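Local coordinates for uncharacterized protein (Enterococcus faecalis, PDB 3CLQ), which is of unknown function but belongs to the AllG family, so it is probably related to a subunit of oxamate carbamoyltransferase, at residues L47-P52 against M304-I309; V71-A76 against V108-M113; T255-M260 against I369-V374; K342-I347 against L380-T385. All coordinates share one frame; numbering follows the deposited sequence.

Contact 1 of 4, residues L47-P52 against M304-I309; sequences LHAGPP and MGDSAI
The loop that leaves strand 45-48 meets a type I beta turn, D306 to I309, that follows the short strand 304-305. A49 and G50 face G305 and D306 here, and the whole contact is buried. Its central link is a bond from backbone to side chain. G50 N donates to D306 OD2 at 2.9 Å, and the N-H points almost straight at the oxygen (176°). It arrives on the syn side of the carboxylate, tilted 30° from its plane. The other oxygen, OD1, accepts a hydrogen bond from G103 N. Backbone N-H groups from two different loops therefore grip the buried carboxylate and limit its rotation. D306 reaches this place with CG beside its own backbone N and anti to its carbonyl carbon (chi1 -75°).

A49 sits next to that bond. A49 CB points toward the second segment and lies 3.7 Å from D306 OD2. A49 CB also comes within 3.8 Å of G305 CA, where the backbone passes close by. Within 47-52, H48 ND1 donates to A49 O at 2.7 Å. That oxygen lies near the imidazole plane, but the nitrogen sits above the carbonyl plane. The bond ties the H48 side chain to the same peptide that carries the G50 N-H.

L47 packs on S94 of strand 92-95, the parallel partner of strand 45-48. D306 touches C261 of strand 257-263, and G305 O accepts from R262 NH2 of that strand. Further along the turn, I309 packs on M238, A241 and L245 of helix 234-247.

Contact 2 of 4, residues V71-A76 against V108-M113; sequences VFEGLA and VTSPNM
The carboxylate of E73 and the side-chain amide of N112 lie side by side in nearly parallel planes, 11° apart, joined by a short bond. N112 ND2 donates to E73 OE1 at 2.5 Å. The bond is bent (134°), and the nitrogen approaches on the syn side, tilted out of the carboxylate plane. N112 N also appears to donate to OE2, but OE2 is modelled too close to S110, so its exact place is doubtful. A bend in the E73 chain (chi2 -62°) helps turn the acid toward this loop. The other end of the amide, N112 OD1, accepts from K33 NZ.

E73 is in the last turn of helix 60-73, which closes with a Schellman motif having G74 at C-prime. Across the contact, S110 to M113 form a type I beta turn, with M113 N bonded to S110 O at 2.9 Å.

F72 comes from the same helix end and meets the turn with its ring edge. F72 CZ lies 3.6 Å from N112 O, near the ring plane, and F72 CE2 packs 4.1 Å from M113 CG. The ring and the N112 amide are turned steeply against each other. F72 also packs on L152, I153 and R156 of helix 146-168.

Contact 3 of 4, residues T255-M260 against I369-V374; sequences TIVTTM and IDVLKV
V257 and I369 form the apolar centre, with V257 CG2 3.7 Å from I369 CG2. The same V257 methyl lies 4.2 Å from V371 CG2, so it sits against both branched residues. At one end, selenomethionine M260 and I369 reach toward each other tip to tip, with CE 4.0 Å from CD1.

Around this centre the backbones pair. I256 and D370 make a single bridge and form a non-hydrogen-bonded antiparallel pair. The flanking bonds are V257 N to I369 O at 2.8 Å, and V371 N to T255 O at 2.9 Å. Both donors lie nearly in line with the C=O bond they meet. T255 and V371 are also covered by L416 and A412 of helix 407-419.

The polar edge is the start of helix 371-377. D370 is its N-cap, and its CG stands opposite the backbone N (chi1 171°). D370 OD2 accepts from L372 N at 2.6 Å, nearly along its C-O axis. T255 OG1 donates to the same oxygen at 2.8 Å, but from well above the carboxylate plane and from the opposite face. K373 N adds a weak bond.

One carboxylate oxygen thus caps the helix and also takes a bond from T255, just before strand 257-263. The N-H groups and the helix start would probably favour the ionised acid.

Contact 4 of 4, residues K342-I347 against L380-T385; sequences KEMLEI and LPVINT
M344 folds its selenomethionine chain at chi2 (-23°, nearly eclipsed) and again at chi3 (96°), which carries SE and CE to V382. I347 keeps an extended outer chain instead (chi2 -167°) and sends CD1 toward P381. The contact sets the helical residues at the C-terminal end of helix 334-343 against the lead-in to strand 383-388. That strand is the first of a beta hairpin with strand 396-402. Backbone bonds between residues three apart, such as I347 N to M344 O at 3.2 Å, keep M344 and I347 about one turn apart, and the ends of both side chains reach the same loop.

The packing is mostly apolar. M344 and V382 cross at about a right angle, with CE 4.0 Å from V382 CG1. M344 SE lies 3.8 Å from V382 N, at the edge of the P381-V382 peptide. F318 and P366 also pack against M344. P381 touches M260 of strand 257-263, and its carbonyl O accepts from N403 ND2. V382 packs on L401 across the hairpin.

I347 meets the proline ring crosswise, at its nitrogen end. I347 CD1 is 3.6 Å from P381 CD and just 3.4 Å from P381 N.

Contact 2 lies between the segments of contact 1 along the chain. Contact 3 opens before contact 1 closes, so the two alternate along the chain, and contacts 3 and 4 alternate as well. Contacts 1 and 2 have centres about 18 Å apart and join where L47 O meets T109 N at 2.8 Å. Contacts 1 and 3 share a sheet through neighbouring strands 304-305 and 257-263. The centres of contacts 3 and 4 are about 11 Å apart, and a probable hydrogen bond links D370 N to I347 O at 2.8 Å. Contact 2 lies across the chain's centre from both. Contact 1, nearest that centre, touches all three others and lies between contact 2 and this pair.

Contact 1 of 4, residues L47-P52 against M304-I309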
loop_
_atom_site.group_PDB
_atom_site.type_symbol
_atom_site.label_atom_id
_atom_site.label_comp_id
_atom_site.label_asym_id
_atom_site.label_seq_id
_atom_site.Cartn_x
_atom_site.Cartn_y
_atom_site.Cartn_z
ATOM N N LEU B 47 -13.932 -0.080 30.055
ATOM C CA LEU B 47 -13.083 -1.169 29.602
ATOM C C LEU B 47 -11.665 -0.702 29.391
ATOM O O LEU B 47 -11.427 0.446 29.027
ATOM C CB LEU B 47 -13.605 -1.742 28.281
ATOM C CG LEU B 47 -15.126 -1.845 28.202
ATOM C CD1 LEU B 47 -15.573 -2.652 27.008
ATOM C CD2 LEU B 47 -15.675 -2.451 29.495
ATOM N N HIS B 48 -10.734 -1.628 29.585
ATOM C CA HIS B 48 -9.308 -1.365 29.466
ATOM C C HIS B 48 -8.662 -2.535 28.712
ATOM O O HIS B 48 -9.292 -3.575 28.531
ATOM C CB HIS B 48 -8.714 -1.278 30.879
ATOM C CG HIS B 48 -8.980 -2.494 31.711
ATOM N ND1 HIS B 48 -8.157 -3.599 31.701
ATOM C CD2 HIS B 48 -9.986 -2.787 32.572
ATOM C CE1 HIS B 48 -8.639 -4.519 32.522
ATOM N NE2 HIS B 48 -9.749 -4.051 33.064
ATOM N N ALA B 49 -7.400 -2.388 28.314
ATOM C CA ALA B 49 -6.657 -3.498 27.718
ATOM C C ALA B 49 -6.135 -4.517 28.758
ATOM O O ALA B 49 -6.142 -4.240 29.957
ATOM C CB ALA B 49 -5.506 -2.971 26.871
ATOM N N GLY B 50 -5.680 -5.685 28.280
ATOM C CA GLY B 50 -5.033 -6.696 29.130
ATOM C C GLY B 50 -6.002 -7.478 30.000
ATOM O O GLY B 50 -7.206 -7.316 29.870
ATOM N N PRO B 51 -5.483 -8.338 30.889
ATOM C CA PRO B 51 -6.286 -9.193 31.766
ATOM C C PRO B 51 -6.822 -8.452 32.993
ATOM O O PRO B 51 -6.364 -7.352 33.287
ATOM C CB PRO B 51 -5.283 -10.253 32.200
ATOM C CG PRO B 51 -4.025 -9.495 32.278
ATOM C CD PRO B 51 -4.050 -8.571 31.085
ATOM N N PRO B 52 -7.779 -9.060 33.720
ATOM C CA PRO B 52 -8.472 -8.351 34.796
ATOM C C PRO B 52 -7.494 -7.679 35.749
ATOM O O PRO B 52 -6.436 -8.237 36.056
ATOM C CB PRO B 52 -9.266 -9.452 35.498
ATOM C CG PRO B 52 -9.515 -10.447 34.458
ATOM C CD PRO B 52 -8.274 -10.439 33.578
HETATM N N MSE B 304 2.121 -3.084 27.094
HETATM C CA MSE B 304 0.720 -2.751 27.357
HETATM C C MSE B 304 -0.132 -2.646 26.082
HETATM O O MSE B 304 0.257 -1.983 25.129
HETATM C CB MSE B 304 0.643 -1.439 28.144
HETATM C CG MSE B 304 -0.758 -1.054 28.627
HETATM SE SE MSE B 304 -0.849 0.782 29.349
HETATM C CE MSE B 304 -0.070 1.701 27.797
ATOM N N GLY B 305 -1.294 -3.295 26.078
ATOM C CA GLY B 305 -2.263 -3.148 24.995
ATOM C C GLY B 305 -2.869 -4.461 24.530
ATOM O O GLY B 305 -2.390 -5.526 24.891
ATOM N N ASP B 306 -3.921 -4.406 23.726
ATOM C CA ASP B 306 -4.485 -5.644 23.222
ATOM C C ASP B 306 -3.942 -6.000 21.833
ATOM O O ASP B 306 -4.297 -7.028 21.251
ATOM C CB ASP B 306 -6.007 -5.583 23.230
ATOM C CG ASP B 306 -6.588 -5.720 24.620
ATOM O OD1 ASP B 306 -7.683 -5.162 24.840
ATOM O OD2 ASP B 306 -5.961 -6.366 25.504
ATOM N N SER B 307 -3.040 -5.160 21.332
ATOM C CA SER B 307 -2.574 -5.254 19.955
ATOM C C SER B 307 -1.883 -6.560 19.651
ATOM O O SER B 307 -1.598 -6.838 18.502
ATOM C CB SER B 307 -1.622 -4.100 19.642
ATOM O OG SER B 307 -0.708 -3.916 20.714
ATOM N N ALA B 308 -1.595 -7.346 20.676
ATOM C CA ALA B 308 -0.851 -8.577 20.503
ATOM C C ALA B 308 -1.761 -9.679 19.994
ATOM O O ALA B 308 -1.330 -10.806 19.800
ATOM C CB ALA B 308 -0.210 -8.988 21.821
ATOM N N ILE B 309 -3.030 -9.355 19.780
ATOM C CA ILE B 309 -3.972 -10.336 19.266
ATOM C C ILE B 309 -3.550 -10.584 17.824
ATOM O O ILE B 309 -3.777 -11.628 17.223
ATOM C CB ILE B 309 -5.421 -9.795 19.319
ATOM C CG1 ILE B 309 -6.415 -10.904 18.990
ATOM C CG2 ILE B 309 -5.604 -8.552 18.421
ATOM C CD1 ILE B 309 -6.727 -11.772 20.173
#

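Contact 2 of 4, residues V71-A76 against V108-M113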
loop_
_atom_site.group_PDB
_atom_site.type_symbol
_atom_site.label_atom_id
_atom_site.label_comp_id
_atom_site.label_asym_id
_atom_site.label_seq_id
_atom_site.Cartn_x
_atom_site.Cartn_y
_atom_site.Cartn_z
ATOM N N VAL B 71 -13.988 12.034 32.577
ATOM C CA VAL B 71 -14.340 13.422 32.317
ATOM C C VAL B 71 -15.191 13.526 31.063
ATOM O O VAL B 71 -16.175 14.254 31.032
ATOM C CB VAL B 71 -13.102 14.344 32.225
ATOM C CG1 VAL B 71 -13.505 15.746 31.717
ATOM C CG2 VAL B 71 -12.428 14.453 33.596
ATOM N N PHE B 72 -14.809 12.783 30.029
ATOM C CA PHE B 72 -15.562 12.760 28.779
ATOM C C PHE B 72 -16.991 12.213 28.965
ATOM O O PHE B 72 -17.970 12.866 28.585
ATOM C CB PHE B 72 -14.772 11.988 27.723
ATOM C CG PHE B 72 -15.610 11.431 26.607
ATOM C CD1 PHE B 72 -15.918 12.211 25.501
ATOM C CD2 PHE B 72 -16.058 10.113 26.650
ATOM C CE1 PHE B 72 -16.671 11.695 24.468
ATOM C CE2 PHE B 72 -16.817 9.597 25.631
ATOM C CZ PHE B 72 -17.124 10.390 24.532
ATOM N N GLU B 73 -17.101 11.028 29.564
ATOM C CA GLU B 73 -18.407 10.447 29.869
ATOM C C GLU B 73 -19.253 11.385 30.718
ATOM O O GLU B 73 -20.481 11.351 30.651
ATOM C CB GLU B 73 -18.262 9.097 30.565
ATOM C CG GLU B 73 -17.785 7.993 29.643
ATOM C CD GLU B 73 -18.753 7.711 28.493
ATOM O OE1 GLU B 73 -19.986 7.799 28.708
ATOM O OE2 GLU B 73 -18.281 7.386 27.373
ATOM N N GLY B 74 -18.578 12.230 31.497
ATOM C CA GLY B 74 -19.232 13.269 32.277
ATOM C C GLY B 74 -19.503 12.782 33.677
ATOM O O GLY B 74 -20.440 13.244 34.335
ATOM N N LEU B 75 -18.680 11.845 34.136
ATOM C CA LEU B 75 -18.856 11.263 35.466
ATOM C C LEU B 75 -17.974 11.938 36.537
ATOM O O LEU B 75 -18.130 11.688 37.729
ATOM C CB LEU B 75 -18.650 9.740 35.426
ATOM C CG LEU B 75 -19.584 8.975 34.473
ATOM C CD1 LEU B 75 -19.288 7.477 34.466
ATOM C CD2 LEU B 75 -21.045 9.219 34.815
ATOM N N ALA B 76 -17.062 12.803 36.101
ATOM C CA ALA B 76 -16.323 13.658 37.028
ATOM C C ALA B 76 -15.971 14.989 36.378
ATOM O O ALA B 76 -15.700 15.062 35.173
ATOM C CB ALA B 76 -15.078 12.962 37.535
ATOM N N VAL B 108 -8.676 1.917 26.895
ATOM C CA VAL B 108 -9.847 2.360 27.633
ATOM C C VAL B 108 -10.959 2.648 26.662
ATOM O O VAL B 108 -10.734 3.227 25.603
ATOM C CB VAL B 108 -9.580 3.589 28.484
ATOM C CG1 VAL B 108 -10.861 4.032 29.158
ATOM C CG2 VAL B 108 -8.546 3.262 29.523
ATOM N N THR B 109 -12.159 2.216 27.022
ATOM C CA THR B 109 -13.300 2.333 26.131
ATOM C C THR B 109 -14.549 2.523 26.975
ATOM O O THR B 109 -14.885 1.661 27.785
ATOM C CB THR B 109 -13.382 1.085 25.244
ATOM O OG1 THR B 109 -12.121 0.922 24.607
ATOM C CG2 THR B 109 -14.447 1.206 24.192
ATOM N N SER B 110 -15.204 3.668 26.810
ATOM C CA SER B 110 -16.328 4.020 27.647
ATOM C C SER B 110 -17.579 4.131 26.809
ATOM O O SER B 110 -17.483 4.358 25.621
ATOM C CB SER B 110 -16.051 5.345 28.340
ATOM O OG SER B 110 -16.332 6.436 27.487
ATOM N N PRO B 111 -18.759 3.991 27.427
ATOM C CA PRO B 111 -20.046 3.897 26.736
ATOM C C PRO B 111 -20.231 4.809 25.528
ATOM O O PRO B 111 -20.851 4.380 24.546
ATOM C CB PRO B 111 -21.036 4.269 27.816
ATOM C CG PRO B 111 -20.408 3.761 29.058
ATOM C CD PRO B 111 -18.926 3.911 28.888
ATOM N N ASN B 112 -19.706 6.037 25.577
ATOM C CA ASN B 112 -19.929 7.001 24.480
ATOM C C ASN B 112 -18.833 7.145 23.418
ATOM O O ASN B 112 -18.925 7.997 22.528
ATOM C CB ASN B 112 -20.337 8.359 25.030
ATOM C CG ASN B 112 -21.674 8.309 25.689
ATOM O OD1 ASN B 112 -22.688 8.098 25.026
ATOM N ND2 ASN B 112 -21.693 8.463 27.000
HETATM N N MSE B 113 -17.805 6.310 23.498
HETATM C CA MSE B 113 -16.867 6.220 22.400
HETATM C C MSE B 113 -17.493 5.393 21.297
HETATM O O MSE B 113 -18.294 4.500 21.572
HETATM C CB MSE B 113 -15.561 5.597 22.854
HETATM C CG MSE B 113 -14.793 6.527 23.734
HETATM SE SE MSE B 113 -13.290 5.656 24.599
HETATM C CE MSE B 113 -13.500 6.503 26.337
#

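Contact 3 of 4, residues T255-M260 against I369-V374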
loop_
_atom_site.group_PDB
_atom_site.type_symbol
_atom_site.label_atom_id
_atom_site.label_comp_id
_atom_site.label_asym_id
_atom_site.label_seq_id
_atom_site.Cartn_x
_atom_site.Cartn_y
_atom_site.Cartn_z
ATOM N N THR B 255 -5.222 -26.835 22.545
ATOM C CA THR B 255 -4.164 -26.101 23.235
ATOM C C THR B 255 -3.750 -24.862 22.458
ATOM O O THR B 255 -2.609 -24.404 22.577
ATOM C CB THR B 255 -2.924 -26.983 23.463
ATOM O OG1 THR B 255 -2.310 -27.336 22.210
ATOM C CG2 THR B 255 -3.316 -28.270 24.227
ATOM N N ILE B 256 -4.661 -24.328 21.652
ATOM C CA ILE B 256 -4.353 -23.125 20.903
ATOM C C ILE B 256 -4.614 -21.863 21.711
ATOM O O ILE B 256 -5.668 -21.720 22.345
ATOM C CB ILE B 256 -5.118 -23.077 19.566
ATOM C CG1 ILE B 256 -4.787 -24.328 18.750
ATOM C CG2 ILE B 256 -4.777 -21.814 18.784
ATOM C CD1 ILE B 256 -5.010 -24.181 17.272
ATOM N N VAL B 257 -3.642 -20.956 21.688
ATOM C CA VAL B 257 -3.772 -19.657 22.350
ATOM C C VAL B 257 -4.780 -18.790 21.623
ATOM O O VAL B 257 -4.631 -18.552 20.452
ATOM C CB VAL B 257 -2.434 -18.908 22.360
ATOM C CG1 VAL B 257 -2.597 -17.546 22.980
ATOM C CG2 VAL B 257 -1.406 -19.683 23.146
ATOM N N THR B 258 -5.812 -18.304 22.292
ATOM C CA THR B 258 -6.774 -17.474 21.563
ATOM C C THR B 258 -6.799 -15.999 21.959
ATOM O O THR B 258 -7.645 -15.244 21.466
ATOM C CB THR B 258 -8.154 -18.033 21.695
ATOM O OG1 THR B 258 -8.501 -18.087 23.082
ATOM C CG2 THR B 258 -8.177 -19.428 21.130
ATOM N N THR B 259 -5.872 -15.599 22.826
ATOM C CA THR B 259 -5.725 -14.226 23.297
ATOM C C THR B 259 -4.289 -14.017 23.829
ATOM O O THR B 259 -3.774 -14.823 24.627
ATOM C CB THR B 259 -6.680 -13.935 24.507
ATOM O OG1 THR B 259 -8.055 -13.981 24.103
ATOM C CG2 THR B 259 -6.378 -12.571 25.136
HETATM N N MSE B 260 -3.641 -12.940 23.421
HETATM C CA MSE B 260 -2.463 -12.493 24.131
HETATM C C MSE B 260 -2.704 -11.027 24.364
HETATM O O MSE B 260 -3.037 -10.300 23.426
HETATM C CB MSE B 260 -1.173 -12.727 23.345
HETATM C CG MSE B 260 -0.749 -14.179 23.290
HETATM SE SE MSE B 260 1.049 -14.495 22.520
HETATM C CE MSE B 260 0.736 -13.425 20.898
ATOM N N ILE B 369 -0.826 -20.571 17.647
ATOM C CA ILE B 369 0.175 -20.740 18.689
ATOM C C ILE B 369 -0.283 -21.806 19.640
ATOM O O ILE B 369 -1.323 -21.657 20.287
ATOM C CB ILE B 369 0.361 -19.462 19.527
ATOM C CG1 ILE B 369 0.955 -18.351 18.651
ATOM C CG2 ILE B 369 1.279 -19.752 20.667
ATOM C CD1 ILE B 369 0.588 -16.952 19.066
ATOM N N ASP B 370 0.503 -22.869 19.725
ATOM C CA ASP B 370 0.128 -24.048 20.443
ATOM C C ASP B 370 0.950 -24.138 21.726
ATOM O O ASP B 370 2.180 -24.308 21.696
ATOM C CB ASP B 370 0.363 -25.260 19.549
ATOM C CG ASP B 370 0.207 -26.573 20.284
ATOM O OD1 ASP B 370 0.020 -27.599 19.600
ATOM O OD2 ASP B 370 0.270 -26.597 21.542
ATOM N N VAL B 371 0.248 -24.030 22.852
ATOM C CA VAL B 371 0.844 -24.105 24.167
ATOM C C VAL B 371 1.898 -25.203 24.283
ATOM O O VAL B 371 2.989 -24.984 24.795
ATOM C CB VAL B 371 -0.239 -24.351 25.219
ATOM C CG1 VAL B 371 0.347 -25.105 26.398
ATOM C CG2 VAL B 371 -0.834 -23.044 25.670
ATOM N N LEU B 372 1.556 -26.386 23.798
ATOM C CA LEU B 372 2.398 -27.566 23.944
ATOM C C LEU B 372 3.731 -27.391 23.213
ATOM O O LEU B 372 4.786 -27.758 23.713
ATOM C CB LEU B 372 1.639 -28.764 23.370
ATOM C CG LEU B 372 1.829 -30.197 23.860
ATOM C CD1 LEU B 372 1.420 -30.355 25.310
ATOM C CD2 LEU B 372 0.993 -31.121 22.990
ATOM N N LYS B 373 3.686 -26.823 22.017
ATOM C CA LYS B 373 4.911 -26.646 21.259
ATOM C C LYS B 373 5.756 -25.490 21.797
ATOM O O LYS B 373 6.988 -25.519 21.696
ATOM C CB LYS B 373 4.619 -26.462 19.767
ATOM C CG LYS B 373 3.839 -27.613 19.128
ATOM C CD LYS B 373 3.639 -27.374 17.641
ATOM C CE LYS B 373 2.642 -28.351 17.051
ATOM N NZ LYS B 373 2.143 -27.851 15.754
ATOM N N VAL B 374 5.120 -24.478 22.378
ATOM C CA VAL B 374 5.901 -23.417 22.980
ATOM C C VAL B 374 6.810 -24.071 24.020
ATOM O O VAL B 374 7.991 -23.751 24.128
ATOM C CB VAL B 374 5.010 -22.323 23.609
ATOM C CG1 VAL B 374 5.870 -21.263 24.294
ATOM C CG2 VAL B 374 4.116 -21.684 22.542
#

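Contact 4 of 4, residues K342-I347 against L380-T385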
loop_
_atom_site.group_PDB
_atom_site.type_symbol
_atom_site.label_atom_id
_atom_site.label_comp_id
_atom_site.label_asym_id
_atom_site.label_seq_id
_atom_site.Cartn_x
_atom_site.Cartn_y
_atom_site.Cartn_z
ATOM N N LYS B 342 9.720 -17.447 9.630
ATOM C CA LYS B 342 9.963 -18.880 9.420
ATOM C C LYS B 342 9.928 -19.629 10.744
ATOM O O LYS B 342 9.251 -20.638 10.875
ATOM C CB LYS B 342 11.325 -19.131 8.798
ATOM C CG LYS B 342 11.433 -18.923 7.307
ATOM C CD LYS B 342 12.889 -19.230 6.874
ATOM C CE LYS B 342 13.196 -18.811 5.424
ATOM N NZ LYS B 342 13.481 -17.341 5.242
ATOM N N GLU B 343 10.682 -19.138 11.719
ATOM C CA GLU B 343 10.739 -19.769 13.022
ATOM C C GLU B 343 9.355 -20.000 13.613
ATOM O O GLU B 343 9.058 -21.092 14.099
ATOM C CB GLU B 343 11.541 -18.904 13.986
ATOM C CG GLU B 343 13.039 -18.896 13.763
ATOM C CD GLU B 343 13.780 -18.304 14.958
ATOM O OE1 GLU B 343 13.226 -18.392 16.087
ATOM O OE2 GLU B 343 14.903 -17.761 14.775
HETATM N N MSE B 344 8.515 -18.961 13.570
HETATM C CA MSE B 344 7.216 -18.977 14.243
HETATM C C MSE B 344 6.343 -20.202 13.935
HETATM O O MSE B 344 5.377 -20.476 14.642
HETATM C CB MSE B 344 6.435 -17.683 13.953
HETATM C CG MSE B 344 6.639 -16.516 14.924
HETATM SE SE MSE B 344 7.271 -16.925 16.771
HETATM C CE MSE B 344 9.190 -16.630 16.500
ATOM N N LEU B 345 6.690 -20.923 12.873
ATOM C CA LEU B 345 5.949 -22.091 12.393
ATOM C C LEU B 345 6.035 -23.297 13.326
ATOM O O LEU B 345 5.191 -24.186 13.281
ATOM C CB LEU B 345 6.496 -22.532 11.035
ATOM C CG LEU B 345 6.206 -21.733 9.772
ATOM C CD1 LEU B 345 7.038 -22.248 8.610
ATOM C CD2 LEU B 345 4.725 -21.804 9.428
ATOM N N GLU B 346 7.074 -23.342 14.144
ATOM C CA GLU B 346 7.289 -24.478 15.035
ATOM C C GLU B 346 6.411 -24.323 16.250
ATOM O O GLU B 346 6.155 -25.275 16.989
ATOM C CB GLU B 346 8.740 -24.536 15.463
ATOM C CG GLU B 346 9.706 -24.535 14.303
ATOM C CD GLU B 346 11.124 -24.351 14.772
ATOM O OE1 GLU B 346 11.368 -24.438 16.002
ATOM O OE2 GLU B 346 12.003 -24.120 13.917
ATOM N N ILE B 347 5.928 -23.102 16.408
ATOM C CA ILE B 347 5.062 -22.719 17.500
ATOM C C ILE B 347 3.587 -22.796 17.097
ATOM O O ILE B 347 2.703 -22.769 17.952
ATOM C CB ILE B 347 5.353 -21.267 17.873
ATOM C CG1 ILE B 347 6.045 -21.156 19.195
ATOM C CG2 ILE B 347 4.088 -20.489 18.092
ATOM C CD1 ILE B 347 5.997 -19.698 19.635
ATOM N N LEU B 380 9.536 -18.893 22.551
ATOM C CA LEU B 380 8.350 -18.057 22.822
ATOM C C LEU B 380 7.867 -17.235 21.622
ATOM O O LEU B 380 8.658 -16.875 20.742
ATOM C CB LEU B 380 8.622 -17.105 23.988
ATOM C CG LEU B 380 8.473 -17.550 25.452
ATOM C CD1 LEU B 380 8.655 -19.060 25.643
ATOM C CD2 LEU B 380 9.441 -16.759 26.345
ATOM N N PRO B 381 6.559 -16.931 21.576
ATOM C CA PRO B 381 6.056 -15.968 20.611
ATOM C C PRO B 381 6.874 -14.687 20.636
ATOM O O PRO B 381 7.189 -14.165 21.694
ATOM C CB PRO B 381 4.656 -15.677 21.130
ATOM C CG PRO B 381 4.241 -16.937 21.716
ATOM C CD PRO B 381 5.469 -17.471 22.401
ATOM N N VAL B 382 7.241 -14.205 19.467
ATOM C CA VAL B 382 7.922 -12.934 19.356
ATOM C C VAL B 382 6.856 -11.910 19.054
ATOM O O VAL B 382 6.042 -12.121 18.165
ATOM C CB VAL B 382 8.897 -12.943 18.172
ATOM C CG1 VAL B 382 8.131 -12.799 16.840
ATOM C CG2 VAL B 382 9.897 -11.840 18.319
ATOM N N ILE B 383 6.826 -10.810 19.789
ATOM C CA ILE B 383 5.912 -9.743 19.416
ATOM C C ILE B 383 6.635 -8.417 19.255
ATOM O O ILE B 383 7.474 -8.061 20.064
ATOM C CB ILE B 383 4.710 -9.647 20.354
ATOM C CG1 ILE B 383 4.487 -8.222 20.795
ATOM C CG2 ILE B 383 4.875 -10.504 21.594
ATOM C CD1 ILE B 383 3.431 -8.158 21.832
ATOM N N ASN B 384 6.349 -7.713 18.171
ATOM C CA ASN B 384 6.915 -6.389 17.960
ATOM C C ASN B 384 5.836 -5.398 18.348
ATOM O O ASN B 384 4.687 -5.516 17.918
ATOM C CB ASN B 384 7.293 -6.177 16.485
ATOM C CG ASN B 384 8.597 -6.910 16.058
ATOM O OD1 ASN B 384 8.759 -7.260 14.865
ATOM N ND2 ASN B 384 9.533 -7.101 17.000
ATOM N N THR B 385 6.189 -4.418 19.160
ATOM C CA THR B 385 5.203 -3.486 19.675
ATOM C C THR B 385 5.868 -2.144 19.944
ATOM O O THR B 385 7.109 -2.048 19.988
ATOM C CB THR B 385 4.561 -4.024 20.974
ATOM O OG1 THR B 385 3.900 -2.956 21.657
ATOM C CG2 THR B 385 5.616 -4.576 21.919
#